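Local coordinates for protein aminotransferase, class III (Deinococcus radiodurans, PDB 3I4J) that probably transfers amino groups between substrates with the help of pyridoxal phosphate, as a dimeric class-III aminotransferase, at residues L87-F92 with A275-Y280. The protein carries 1 engineered substitution. Residues are numbered along the deposited sequence; the frame is centred on the assembly and turned at random.
Sequences LPTFRF and AAPQVY
R91 and A275 form an antiparallel hydrogen-bonded pair: R91 N reaches A275 O at 2.8 Å, nearly straight at 168°, and A275 N returns to R91 O at the same length. Just before this pair, a type I turn from L87 to F90 brings the F90 ring against the chain entering helix 277-284. A276, the N-cap residue, sets its CA over the ring centre in a CH-pi contact, 3.5 Å from the centroid; L87 CB covers the opposite face nearer the rim, and F90 CZ meets A276 CB at the ring's far end. The side chain reaches this position with CG anti to its own carbonyl carbon (chi1 -77°). With F90 reduced to an alanine, the CA of A276 and the CB of L87 would probably face a gap, and the helix start would be less firmly seated on the turn. Beside the ring, P277 CG packs on T89, 3.3 Å from OG1. On the face shared by R91 and A275, the arginine, bent at chi2, runs along the Y280 ring: R91 CG makes a CH-pi contact with it, 3.7 Å from its centroid. R91 CZ comes within 3.2 Å of Y280 CE2, which lies over the centre of one guanidinium face, the two planes 25° apart. R91 NH1 hydrogen-bonds to V4 O of the second subunit, whose F5 meets Y280 edge-to-face. The contact thus joins strand 91-95, outermost within this subunit, to strand 271-275 in the seven-stranded mixed sheet characteristic of the large domain of fold-type I pyridoxal-phosphate enzymes, at the interface between the two subunits.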
loop_
_atom_site.group_PDB
_atom_site.type_symbol
_atom_site.label_atom_id
_atom_site.label_comp_id
_atom_site.label_asym_id
_atom_site.label_seq_id
_atom_site.Cartn_x
_atom_site.Cartn_y
_atom_site.Cartn_z
ATOM N N LEU C 87 11.423 -18.950 -11.782
ATOM C CA LEU C 87 11.607 -19.370 -10.393
ATOM C C LEU C 87 10.377 -20.210 -10.048
ATOM O O LEU C 87 9.687 -19.943 -9.067
ATOM C CB LEU C 87 11.674 -18.143 -9.473
ATOM C CG LEU C 87 12.754 -17.105 -9.800
ATOM C CD1 LEU C 87 12.624 -15.909 -8.861
ATOM C CD2 LEU C 87 14.137 -17.744 -9.658
ATOM N N PRO C 88 10.107 -21.260 -10.843
ATOM C CA PRO C 88 8.953 -22.146 -10.651
ATOM C C PRO C 88 8.668 -22.734 -9.269
ATOM O O PRO C 88 7.516 -23.032 -8.959
ATOM C CB PRO C 88 9.167 -23.225 -11.715
ATOM C CG PRO C 88 10.660 -23.296 -11.826
ATOM C CD PRO C 88 11.035 -21.833 -11.835
ATOM N N THR C 89 9.692 -22.898 -8.440
ATOM C CA THR C 89 9.499 -23.466 -7.110
ATOM C C THR C 89 9.387 -22.423 -6.002
ATOM O O THR C 89 9.127 -22.768 -4.851
ATOM C CB THR C 89 10.665 -24.398 -6.723
ATOM O OG1 THR C 89 11.865 -23.624 -6.598
ATOM C CG2 THR C 89 10.873 -25.474 -7.779
ATOM N N PHE C 90 9.584 -21.153 -6.343
ATOM C CA PHE C 90 9.533 -20.090 -5.343
ATOM C C PHE C 90 8.134 -19.768 -4.818
ATOM O O PHE C 90 7.126 -20.001 -5.498
ATOM C CB PHE C 90 10.193 -18.820 -5.900
ATOM C CG PHE C 90 11.700 -18.865 -5.892
ATOM C CD1 PHE C 90 12.381 -20.006 -6.313
ATOM C CD2 PHE C 90 12.439 -17.760 -5.481
ATOM C CE1 PHE C 90 13.776 -20.042 -6.324
ATOM C CE2 PHE C 90 13.833 -17.781 -5.488
ATOM C CZ PHE C 90 14.504 -18.927 -5.912
ATOM N N ARG C 91 8.100 -19.226 -3.603
ATOM C CA ARG C 91 6.863 -18.866 -2.913
ATOM C C ARG C 91 6.594 -17.371 -3.007
ATOM O O ARG C 91 7.457 -16.560 -2.690
ATOM C CB ARG C 91 6.958 -19.277 -1.449
ATOM C CG ARG C 91 7.034 -20.782 -1.242
ATOM C CD ARG C 91 5.654 -21.426 -1.344
ATOM N NE ARG C 91 5.711 -22.862 -1.097
ATOM C CZ ARG C 91 4.684 -23.589 -0.666
ATOM N NH1 ARG C 91 3.509 -23.016 -0.424
ATOM N NH2 ARG C 91 4.832 -24.891 -0.480
ATOM N N PHE C 92 5.375 -17.032 -3.417
ATOM C CA PHE C 92 4.950 -15.653 -3.612
ATOM C C PHE C 92 4.241 -15.034 -2.409
ATOM O O PHE C 92 3.198 -15.514 -1.963
ATOM C CB PHE C 92 4.036 -15.578 -4.842
ATOM C CG PHE C 92 3.544 -14.189 -5.162
ATOM C CD1 PHE C 92 4.447 -13.145 -5.373
ATOM C CD2 PHE C 92 2.180 -13.927 -5.261
ATOM C CE1 PHE C 92 3.992 -11.863 -5.678
ATOM C CE2 PHE C 92 1.720 -12.647 -5.568
ATOM C CZ PHE C 92 2.629 -11.614 -5.775
ATOM N N ALA C 275 10.247 -16.063 -2.791
ATOM C CA ALA C 275 11.300 -16.617 -1.950
ATOM C C ALA C 275 11.612 -18.065 -2.295
ATOM O O ALA C 275 10.718 -18.850 -2.609
ATOM C CB ALA C 275 10.903 -16.508 -0.484
ATOM N N ALA C 276 12.892 -18.415 -2.228
ATOM C CA ALA C 276 13.323 -19.776 -2.519
ATOM C C ALA C 276 12.662 -20.716 -1.511
ATOM O O ALA C 276 12.465 -20.347 -0.355
ATOM C CB ALA C 276 14.842 -19.868 -2.405
ATOM N N PRO C 277 12.315 -21.946 -1.938
ATOM C CA PRO C 277 11.672 -22.941 -1.066
ATOM C C PRO C 277 12.368 -23.089 0.287
ATOM O O PRO C 277 11.716 -23.162 1.327
ATOM C CB PRO C 277 11.756 -24.227 -1.886
ATOM C CG PRO C 277 11.675 -23.742 -3.277
ATOM C CD PRO C 277 12.565 -22.512 -3.275
ATOM N N GLN C 278 13.694 -23.137 0.258
ATOM C CA GLN C 278 14.508 -23.270 1.467
ATOM C C GLN C 278 14.202 -22.166 2.478
ATOM O O GLN C 278 14.071 -22.419 3.675
ATOM C CB GLN C 278 15.991 -23.219 1.084
ATOM C CG GLN C 278 16.953 -22.934 2.225
ATOM C CD GLN C 278 17.191 -24.134 3.113
ATOM O OE1 GLN C 278 16.276 -24.625 3.777
ATOM N NE2 GLN C 278 18.429 -24.618 3.130
ATOM N N VAL C 279 14.103 -20.936 1.991
ATOM C CA VAL C 279 13.821 -19.802 2.859
ATOM C C VAL C 279 12.394 -19.886 3.408
ATOM O O VAL C 279 12.169 -19.688 4.601
ATOM C CB VAL C 279 14.011 -18.479 2.099
ATOM C CG1 VAL C 279 13.644 -17.304 2.995
ATOM C CG2 VAL C 279 15.465 -18.364 1.633
ATOM N N TYR C 280 11.439 -20.188 2.535
ATOM C CA TYR C 280 10.037 -20.312 2.941
ATOM C C TYR C 280 9.866 -21.399 4.004
ATOM O O TYR C 280 9.258 -21.172 5.051
ATOM C CB TYR C 280 9.165 -20.654 1.727
ATOM C CG TYR C 280 7.721 -20.964 2.065
ATOM C CD1 TYR C 280 6.882 -19.986 2.597
ATOM C CD2 TYR C 280 7.192 -22.238 1.845
ATOM C CE1 TYR C 280 5.550 -20.263 2.905
ATOM C CE2 TYR C 280 5.861 -22.529 2.153
ATOM C CZ TYR C 280 5.048 -21.536 2.682
ATOM O OH TYR C 280 3.740 -21.823 2.997
#